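Local structure of periplasmic binding protein (Veillonella parvula, 4N01) at residues R210-D215 with D265-A270; T258-N263 with Q296-V301. The protein is a periplasmic solute-binding protein that probably captures a substrate for uptake across the inner membrane, its exact ligand not being established. One frame throughout, in Å; residues are numbered along the deposited sequence. Where two conformers were deposited one is given.

Interaction 1: R210-D215 with D265-A270; sequences RVFIYD and DYIIIA
Arg210, early in its strand, and Asp265, just before the other, begin a parallel pairing with a side chain gripping backbone. The Asp265 carboxylate takes the backbone N-H of Arg210 on OD2 at 2.9 Å, almost straight at 176° and on the anti side of that oxygen. Asp265 CG stands beside its own backbone N (chi1 -65°), which brings the carboxylate back to Arg210. Arg210 O is shared in turn by Asp265 N, through a bent, weak bond, and by Tyr266 N. Replacing Asp265 with an alanine would probably leave the N-H of Arg210 without this acceptor, and the backbone bonds to Arg210 O to hold the start alone.

Beyond this point the backbone bonds run as a regular parallel ladder. Phe212 N reaches Tyr266 O, Ile268 N reaches Phe212 O at 2.8 Å, Tyr214 N reaches Ile268 O at 2.7 Å, and Ala270 N reaches Tyr214 O. These are the two central strands of the four-stranded parallel sheet in the C-terminal lobe of this periplasmic binding protein, with strand 238-240 flanking one and strand 306-309 the other.

Branched aliphatic residues suit such a buried sheet, packing against each other on one face and an aromatic ring on the other. Ile268 CD1 lies 4.0 Å from Val211 CB, the two side chains crossing obliquely, while Val211 CG1 meets Tyr266 CB. On the second face, Ile267 CG2 sits at the edge of the Phe212 ring, 4.2 Å from CD2, and also touches Tyr214 CB at 4.0 Å. Helix 280-290 covers Ile269 on this face. The Tyr214 hydroxyl hydrogen-bonds to Glu217.

Interaction 2: T258-N263 with Q296-V301; sequences TVIAQN and QDITAV. With FMT (formic acid), chain H.
The N-terminal end of helix 299-303 is held here to the C-terminal end of helix 256-262, beside the sheet of the C-terminal lobe. Asn263 and Thr299 make the polar half of the contact. Ile298 holds the N-cap position, but its side chain has no acceptor to offer, and the amide oxygen of Asn263 comes from across the contact to take the first helical N-H. Thr299 N donates to Asn263 OD1 at 2.7 Å with an N-H...O angle of 171°, the donor tilted 17° from the carbonyl plane. Asn263 leaves its helix with positive phi, a conformation that asparagine tolerates well, and its CG lies anti to the backbone N (chi1 -160°), swinging the amide across to Thr299. The partial positive charge of the helix start is likely to favour an oxygen here.

The apolar half rests on Ile298, whose CG1-CD1 branch reaches the side chains of Val259 and Ile260 on helix 256-262. Its CD1 lies 4.0 Å from Ile260 CG1, the side chains crossing at about a right angle, and 4.1 Å from Val259 CG1. An isoleucine suits this place because its extended arm spans to both residues while its CG2 stays near the amide, 3.9 Å from Asn263 OD1. Pro264 also packs on Ile298. Asn263 OD1 accepts a second, weak bond from Thr299 OG1 at 3.3 Å.

Overall arrangement
Interactions 1 and 2 lie on the same lobe, their centres about 11 Å apart, and share a chain connection: helix 256-262 runs through Asn263 almost directly into strand 266-270. They also touch. Arg210 NH2 is 2.9 Å from Gln262 OE1, a probable hydrogen bond, and bonds to Gln262 O, so the arginine ties the beginning of strand 209-214 to the end of helix 256-262. Phe212 CE1 packs 3.5 Å from Val259 CG2, while Ala300 CB lies 3.7 Å from Ile267 CG1. A formate, probably from the crystallisation liquor, sits near Arg210 and is weakly bound by Gln262 NE2; a glycerol, probably of the same origin, comes within about 4 Å of the Asp215 side chain (nearest atoms).

Interaction 1: R210-D215 with D265-A270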
ATOM      1  N   ARG A 210       4.738 -21.210   2.219  1.00 15.63           N
ATOM      2  CA  ARG A 210       4.929 -20.600   0.906  1.00 12.97           C
ATOM      3  C   ARG A 210       3.606 -20.078   0.373  1.00 10.79           C
ATOM      4  O   ARG A 210       2.586 -20.768   0.453  1.00 17.24           O
ATOM      5  CB  ARG A 210       5.562 -21.609  -0.043  1.00 21.12           C
ATOM      6  CG  ARG A 210       7.023 -21.821   0.293  1.00 23.20           C
ATOM      7  CD  ARG A 210       7.529 -23.153  -0.172  1.00 32.51           C
ATOM      8  NE  ARG A 210       7.556 -23.292  -1.628  1.00 31.79           N
ATOM      9  CZ  ARG A 210       8.496 -22.773  -2.416  1.00 37.47           C
ATOM     10  NH1 ARG A 210       9.480 -22.044  -1.898  1.00 41.10           N
ATOM     11  NH2 ARG A 210       8.450 -22.972  -3.729  1.00 29.44           N
ATOM     12  N   VAL A 211       3.609 -18.849  -0.136  1.00 10.98           N
ATOM     13  CA  VAL A 211       2.358 -18.207  -0.559  1.00 12.27           C
ATOM     14  C   VAL A 211       2.440 -17.649  -1.986  1.00 16.84           C
ATOM     15  O   VAL A 211       3.514 -17.358  -2.495  1.00 12.17           O
ATOM     16  CB  VAL A 211       1.907 -17.097   0.429  1.00 15.84           C
ATOM     17  CG1 VAL A 211       1.832 -17.654   1.851  1.00 19.66           C
ATOM     18  CG2 VAL A 211       2.852 -15.880   0.378  1.00 13.59           C
ATOM     19  N   PHE A 212       1.294 -17.517  -2.630  1.00 15.33           N
ATOM     20  CA  PHE A 212       1.218 -16.916  -3.951  1.00  9.33           C
ATOM     21  C   PHE A 212       0.161 -15.829  -3.884  1.00 12.66           C
ATOM     22  O   PHE A 212      -0.939 -16.048  -3.373  1.00 14.28           O
ATOM     23  CB  PHE A 212       0.831 -17.979  -4.987  1.00 14.36           C
ATOM     24  CG  PHE A 212       0.501 -17.417  -6.342  1.00 15.16           C
ATOM     25  CD1 PHE A 212       1.500 -16.879  -7.151  1.00 18.72           C
ATOM     26  CD2 PHE A 212      -0.800 -17.447  -6.817  1.00 20.93           C
ATOM     27  CE1 PHE A 212       1.191 -16.361  -8.410  1.00 15.37           C
ATOM     28  CE2 PHE A 212      -1.115 -16.939  -8.072  1.00 22.09           C
ATOM     29  CZ  PHE A 212      -0.120 -16.394  -8.867  1.00 15.69           C
ATOM     30  N   ILE A 213       0.500 -14.638  -4.361  1.00 13.18           N
ATOM     31  CA  ILE A 213      -0.465 -13.546  -4.374  1.00 13.04           C
ATOM     32  C   ILE A 213      -1.158 -13.470  -5.739  1.00 17.48           C
ATOM     33  O   ILE A 213      -0.508 -13.298  -6.776  1.00 18.35           O
ATOM     34  CB  ILE A 213       0.201 -12.191  -4.066  1.00 19.55           C
ATOM     35  CG1 ILE A 213       0.794 -12.210  -2.653  1.00 22.25           C
ATOM     36  CG2 ILE A 213      -0.827 -11.085  -4.181  1.00 15.91           C
ATOM     37  CD1 ILE A 213       2.221 -12.670  -2.595  1.00 26.75           C
ATOM     38  N   TYR A 214      -2.481 -13.589  -5.731  1.00 15.62           N
ATOM     39  CA  TYR A 214      -3.263 -13.591  -6.960  1.00 18.37           C
ATOM     40  C   TYR A 214      -4.051 -12.285  -7.011  1.00 21.47           C
ATOM     41  O   TYR A 214      -5.029 -12.103  -6.276  1.00 17.53           O
ATOM     42  CB  TYR A 214      -4.190 -14.817  -6.970  1.00 17.21           C
ATOM     43  CG  TYR A 214      -5.158 -14.942  -8.139  1.00 15.86           C
ATOM     44  CD1 TYR A 214      -4.845 -15.718  -9.249  1.00 24.13           C
ATOM     45  CD2 TYR A 214      -6.400 -14.318  -8.110  1.00 18.31           C
ATOM     46  CE1 TYR A 214      -5.735 -15.856 -10.306  1.00 27.95           C
ATOM     47  CE2 TYR A 214      -7.293 -14.452  -9.161  1.00 22.65           C
ATOM     48  CZ  TYR A 214      -6.955 -15.219 -10.254  1.00 23.81           C
ATOM     49  OH  TYR A 214      -7.851 -15.347 -11.287  1.00 24.11           O
ATOM     50  N   ASP A 215      -3.606 -11.355  -7.849  1.00 17.46           N
ATOM     51  CA  ASP A 215      -4.318 -10.089  -7.978  1.00 17.28           C
ATOM     52  C   ASP A 215      -5.500 -10.238  -8.912  1.00 19.76           C
ATOM     53  O   ASP A 215      -6.619  -9.792  -8.614  1.00 26.49           O
ATOM     54  CB  ASP A 215      -3.402  -9.005  -8.526  1.00 25.11           C
ATOM     55  CG  ASP A 215      -4.132  -7.698  -8.746  1.00 30.38           C
ATOM     56  OD1 ASP A 215      -4.143  -6.859  -7.818  1.00 31.58           O
ATOM     57  OD2 ASP A 215      -4.713  -7.506  -9.841  1.00 34.22           O
ATOM     58  N   ASP A 265       1.596 -23.121  -0.457  1.00 11.93           N
ATOM     59  CA  ASP A 265       0.707 -23.594   0.614  1.00 15.82           C
ATOM     60  C   ASP A 265      -0.591 -22.785   0.683  1.00 18.09           C
ATOM     61  O   ASP A 265      -1.653 -23.329   0.999  1.00 13.49           O
ATOM     62  CB  ASP A 265       1.429 -23.472   1.968  1.00 13.81           C
ATOM     63  CG  ASP A 265       2.641 -24.380   2.060  1.00 24.60           C
ATOM     64  OD1 ASP A 265       2.481 -25.587   1.805  1.00 31.47           O
ATOM     65  OD2 ASP A 265       3.757 -23.886   2.365  1.00 19.55           O
ATOM     66  N   TYR A 266      -0.495 -21.484   0.413  1.00 11.22           N
ATOM     67  CA  TYR A 266      -1.660 -20.588   0.483  1.00 14.21           C
ATOM     68  C   TYR A 266      -1.709 -19.711  -0.748  1.00 15.61           C
ATOM     69  O   TYR A 266      -0.673 -19.342  -1.295  1.00 13.58           O
ATOM     70  CB  TYR A 266      -1.623 -19.702   1.750  1.00 10.76           C
ATOM     71  CG  TYR A 266      -1.776 -20.510   3.008  1.00 15.61           C
ATOM     72  CD1 TYR A 266      -3.003 -20.613   3.649  1.00 15.61           C
ATOM     73  CD2 TYR A 266      -0.704 -21.215   3.527  1.00 14.95           C
ATOM     74  CE1 TYR A 266      -3.154 -21.390   4.789  1.00 15.12           C
ATOM     75  CE2 TYR A 266      -0.839 -22.000   4.654  1.00 17.19           C
ATOM     76  CZ  TYR A 266      -2.067 -22.086   5.279  1.00 21.38           C
ATOM     77  OH  TYR A 266      -2.192 -22.874   6.390  1.00 23.91           O
ATOM     78  N   ILE A 267      -2.915 -19.384  -1.191  1.00 12.44           N
ATOM     79  CA  ILE A 267      -3.091 -18.399  -2.244  1.00 13.68           C
ATOM     80  C   ILE A 267      -3.824 -17.186  -1.674  1.00 12.67           C
ATOM     81  O   ILE A 267      -4.950 -17.291  -1.176  1.00 11.63           O
ATOM     82  CB  ILE A 267      -3.879 -18.977  -3.452  1.00 12.89           C
ATOM     83  CG1 ILE A 267      -3.031 -20.028  -4.181  1.00 15.91           C
ATOM     84  CG2 ILE A 267      -4.262 -17.854  -4.414  1.00 14.52           C
ATOM     85  CD1 ILE A 267      -3.841 -20.907  -5.124  1.00 13.50           C
ATOM     86  N   ILE A 268      -3.170 -16.031  -1.721  1.00 11.41           N
ATOM     87  CA  ILE A 268      -3.740 -14.818  -1.170  1.00 12.02           C
ATOM     88  C   ILE A 268      -4.348 -14.041  -2.322  1.00 13.65           C
ATOM     89  O   ILE A 268      -3.667 -13.719  -3.293  1.00 14.52           O
ATOM     90  CB  ILE A 268      -2.644 -13.967  -0.481  1.00 13.95           C
ATOM     91  CG1 ILE A 268      -2.057 -14.726   0.716  1.00 15.04           C
ATOM     92  CG2 ILE A 268      -3.205 -12.626  -0.033  1.00 12.64           C
ATOM     93  CD1 ILE A 268      -0.715 -14.137   1.233  1.00 15.62           C
ATOM     94  N   ILE A 269      -5.630 -13.728  -2.205  1.00 14.08           N
ATOM     95  CA  ILE A 269      -6.393 -13.197  -3.320  1.00 15.91           C
ATOM     96  C   ILE A 269      -6.845 -11.775  -3.018  1.00 16.68           C
ATOM     97  O   ILE A 269      -7.500 -11.528  -2.000  1.00 15.74           O
ATOM     98  CB  ILE A 269      -7.655 -14.055  -3.556  1.00 12.22           C
ATOM     99  CG1 ILE A 269      -7.257 -15.463  -4.037  1.00 14.73           C
ATOM    100  CG2 ILE A 269      -8.620 -13.357  -4.527  1.00 15.36           C
ATOM    101  CD1 ILE A 269      -8.448 -16.413  -4.162  1.00 13.82           C
ATOM    102  N   ALA A 270      -6.511 -10.843  -3.903  1.00 18.80           N
ATOM    103  CA  ALA A 270      -6.955  -9.461  -3.736  1.00 19.29           C
ATOM    104  C   ALA A 270      -8.426  -9.316  -4.130  1.00 20.74           C
ATOM    105  O   ALA A 270      -8.827  -9.666  -5.243  1.00 19.90           O
ATOM    106  CB  ALA A 270      -6.081  -8.505  -4.554  1.00 20.77           C
TER

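Interaction 2: T258-N263 with Q296-V301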
ATOM      1  N   THR A 258       4.970 -21.623 -13.461  1.00 15.72           N
ATOM      2  CA  THR A 258       5.872 -21.255 -12.388  1.00 15.82           C
ATOM      3  C   THR A 258       5.189 -21.458 -11.037  1.00 17.62           C
ATOM      4  O   THR A 258       5.792 -21.978 -10.093  1.00 16.69           O
ATOM      5  CB  THR A 258       6.321 -19.791 -12.537  1.00 18.87           C
ATOM      6  OG1 THR A 258       6.992 -19.639 -13.795  1.00 19.85           O
ATOM      7  CG2 THR A 258       7.277 -19.420 -11.414  1.00 18.40           C
ATOM      8  N   VAL A 259       3.925 -21.060 -10.951  1.00 17.32           N
ATOM      9  CA  VAL A 259       3.164 -21.234  -9.718  1.00 17.69           C
ATOM     10  C   VAL A 259       3.021 -22.716  -9.385  1.00 16.29           C
ATOM     11  O   VAL A 259       3.185 -23.131  -8.234  1.00 17.26           O
ATOM     12  CB  VAL A 259       1.773 -20.618  -9.858  1.00 18.09           C
ATOM     13  CG1 VAL A 259       1.008 -20.719  -8.535  1.00 18.22           C
ATOM     14  CG2 VAL A 259       1.899 -19.164 -10.323  1.00 16.39           C
ATOM     15  N   ILE A 260       2.701 -23.514 -10.397  1.00 13.50           N
ATOM     16  CA  ILE A 260       2.571 -24.951 -10.207  1.00 14.96           C
ATOM     17  C   ILE A 260       3.884 -25.567  -9.705  1.00 16.44           C
ATOM     18  O   ILE A 260       3.870 -26.401  -8.792  1.00 19.72           O
ATOM     19  CB  ILE A 260       2.147 -25.646 -11.521  1.00 17.89           C
ATOM     20  CG1 ILE A 260       0.720 -25.218 -11.903  1.00 19.02           C
ATOM     21  CG2 ILE A 260       2.191 -27.146 -11.366  1.00 16.20           C
ATOM     22  CD1 ILE A 260       0.375 -25.567 -13.359  1.00 21.87           C
ATOM     23  N   ALA A 261       5.005 -25.161 -10.299  1.00 18.18           N
ATOM     24  CA  ALA A 261       6.322 -25.660  -9.892  1.00 17.45           C
ATOM     25  C   ALA A 261       6.613 -25.299  -8.431  1.00 22.38           C
ATOM     26  O   ALA A 261       7.180 -26.090  -7.679  1.00 18.79           O
ATOM     27  CB  ALA A 261       7.399 -25.077 -10.787  1.00 15.14           C
ATOM     28  N   GLN A 262       6.227 -24.092  -8.045  1.00 18.07           N
ATOM     29  CA  GLN A 262       6.499 -23.589  -6.698  1.00 14.43           C
ATOM     30  C   GLN A 262       5.557 -24.179  -5.655  1.00 16.88           C
ATOM     31  O   GLN A 262       5.886 -24.209  -4.468  1.00 21.83           O
ATOM     32  CB  GLN A 262       6.408 -22.058  -6.679  1.00 18.58           C
ATOM     33  CG  GLN A 262       7.592 -21.342  -7.336  1.00 17.87           C
ATOM     34  CD  GLN A 262       8.898 -21.512  -6.573  1.00 20.11           C
ATOM     35  OE1 GLN A 262       9.416 -22.627  -6.437  1.00 20.78           O
ATOM     36  NE2 GLN A 262       9.441 -20.398  -6.067  1.00 18.73           N
ATOM     37  N   ASN A 263       4.384 -24.618  -6.100  1.00 14.79           N
ATOM     38  CA  ASN A 263       3.429 -25.310  -5.229  1.00 14.93           C
ATOM     39  C   ASN A 263       3.152 -24.580  -3.915  1.00 13.09           C
ATOM     40  O   ASN A 263       3.495 -25.080  -2.847  1.00 15.78           O
ATOM     41  CB  ASN A 263       3.945 -26.724  -4.923  1.00 16.08           C
ATOM     42  CG  ASN A 263       2.844 -27.654  -4.449  1.00 21.70           C
ATOM     43  OD1 ASN A 263       1.664 -27.371  -4.643  1.00 21.82           O
ATOM     44  ND2 ASN A 263       3.228 -28.770  -3.836  1.00 26.56           N
ATOM     45  N   GLN A 296      -4.999 -28.053 -10.293  0.50 23.03           N
ATOM     46  CA  GLN A 296      -5.712 -28.884  -9.332  0.50 25.47           C
ATOM     47  C   GLN A 296      -4.847 -29.644  -8.334  0.50 29.43           C
ATOM     48  O   GLN A 296      -5.338 -30.070  -7.291  0.50 32.37           O
ATOM     49  CB  GLN A 296      -6.700 -29.825 -10.028  0.50 25.90           C
ATOM     50  CG  GLN A 296      -8.104 -29.244 -10.100  0.50 24.57           C
ATOM     51  CD  GLN A 296      -8.614 -28.732  -8.752  0.50 25.26           C
ATOM     52  OE1 GLN A 296      -9.331 -27.733  -8.692  0.50 23.61           O
ATOM     53  NE2 GLN A 296      -8.264 -29.430  -7.668  0.50 34.59           N
ATOM     54  N   ASP A 297      -3.566 -29.797  -8.635  1.00 26.87           N
ATOM     55  CA  ASP A 297      -2.670 -30.485  -7.708  1.00 34.02           C
ATOM     56  C   ASP A 297      -1.799 -29.542  -6.870  1.00 26.25           C
ATOM     57  O   ASP A 297      -0.983 -29.993  -6.074  1.00 22.18           O
ATOM     58  CB  ASP A 297      -1.839 -31.548  -8.427  1.00 48.26           C
ATOM     59  CG  ASP A 297      -2.696 -32.669  -8.992  1.00 57.99           C
ATOM     60  OD1 ASP A 297      -3.845 -32.846  -8.522  1.00 53.18           O
ATOM     61  OD2 ASP A 297      -2.218 -33.375  -9.903  1.00 68.14           O
ATOM     62  N   ILE A 298      -1.990 -28.237  -7.028  1.00 16.95           N
ATOM     63  CA  ILE A 298      -1.313 -27.279  -6.157  1.00 15.23           C
ATOM     64  C   ILE A 298      -1.837 -27.455  -4.726  1.00 20.38           C
ATOM     65  O   ILE A 298      -3.050 -27.559  -4.512  1.00 17.58           O
ATOM     66  CB  ILE A 298      -1.554 -25.817  -6.629  1.00 17.04           C
ATOM     67  CG1 ILE A 298      -0.846 -25.561  -7.969  1.00 14.29           C
ATOM     68  CG2 ILE A 298      -1.092 -24.810  -5.571  1.00 16.63           C
ATOM     69  CD1 ILE A 298      -1.148 -24.167  -8.552  1.00 15.39           C
ATOM     70  N   THR A 299      -0.926 -27.519  -3.755  1.00 16.23           N
ATOM     71  CA  THR A 299      -1.298 -27.730  -2.352  1.00 20.47           C
ATOM     72  C   THR A 299      -2.398 -26.782  -1.857  1.00 18.38           C
ATOM     73  O   THR A 299      -3.401 -27.234  -1.307  1.00 16.49           O
ATOM     74  CB  THR A 299      -0.070 -27.599  -1.440  1.00 18.84           C
ATOM     75  OG1 THR A 299       0.850 -28.646  -1.760  1.00 19.33           O
ATOM     76  CG2 THR A 299      -0.473 -27.721   0.016  1.00 21.67           C
ATOM     77  N   ALA A 300      -2.209 -25.480  -2.056  1.00 15.54           N
ATOM     78  CA  ALA A 300      -3.226 -24.499  -1.683  1.00 17.09           C
ATOM     79  C   ALA A 300      -4.604 -24.822  -2.271  1.00 17.81           C
ATOM     80  O   ALA A 300      -5.632 -24.663  -1.605  1.00 16.95           O
ATOM     81  CB  ALA A 300      -2.779 -23.091  -2.100  1.00 14.18           C
ATOM     82  N   VAL A 301      -4.633 -25.274  -3.518  1.00 13.09           N
ATOM     83  CA  VAL A 301      -5.904 -25.582  -4.154  1.00 15.23           C
ATOM     84  C   VAL A 301      -6.536 -26.830  -3.548  1.00 19.60           C
ATOM     85  O   VAL A 301      -7.730 -26.833  -3.227  1.00 18.05           O
ATOM     86  CB  VAL A 301      -5.730 -25.754  -5.684  1.00 19.70           C
ATOM     87  CG1 VAL A 301      -7.050 -26.152  -6.326  1.00 21.88           C
ATOM     88  CG2 VAL A 301      -5.209 -24.455  -6.302  1.00 16.54           C
TER
HETATM   89  C   FMT H 406      11.785 -18.619  -3.772  1.00 52.85           C
HETATM   90  O1  FMT H 406      11.809 -18.722  -4.999  1.00 50.96           O
HETATM   91  O2  FMT H 406      10.847 -18.132  -3.143  1.00 53.12           O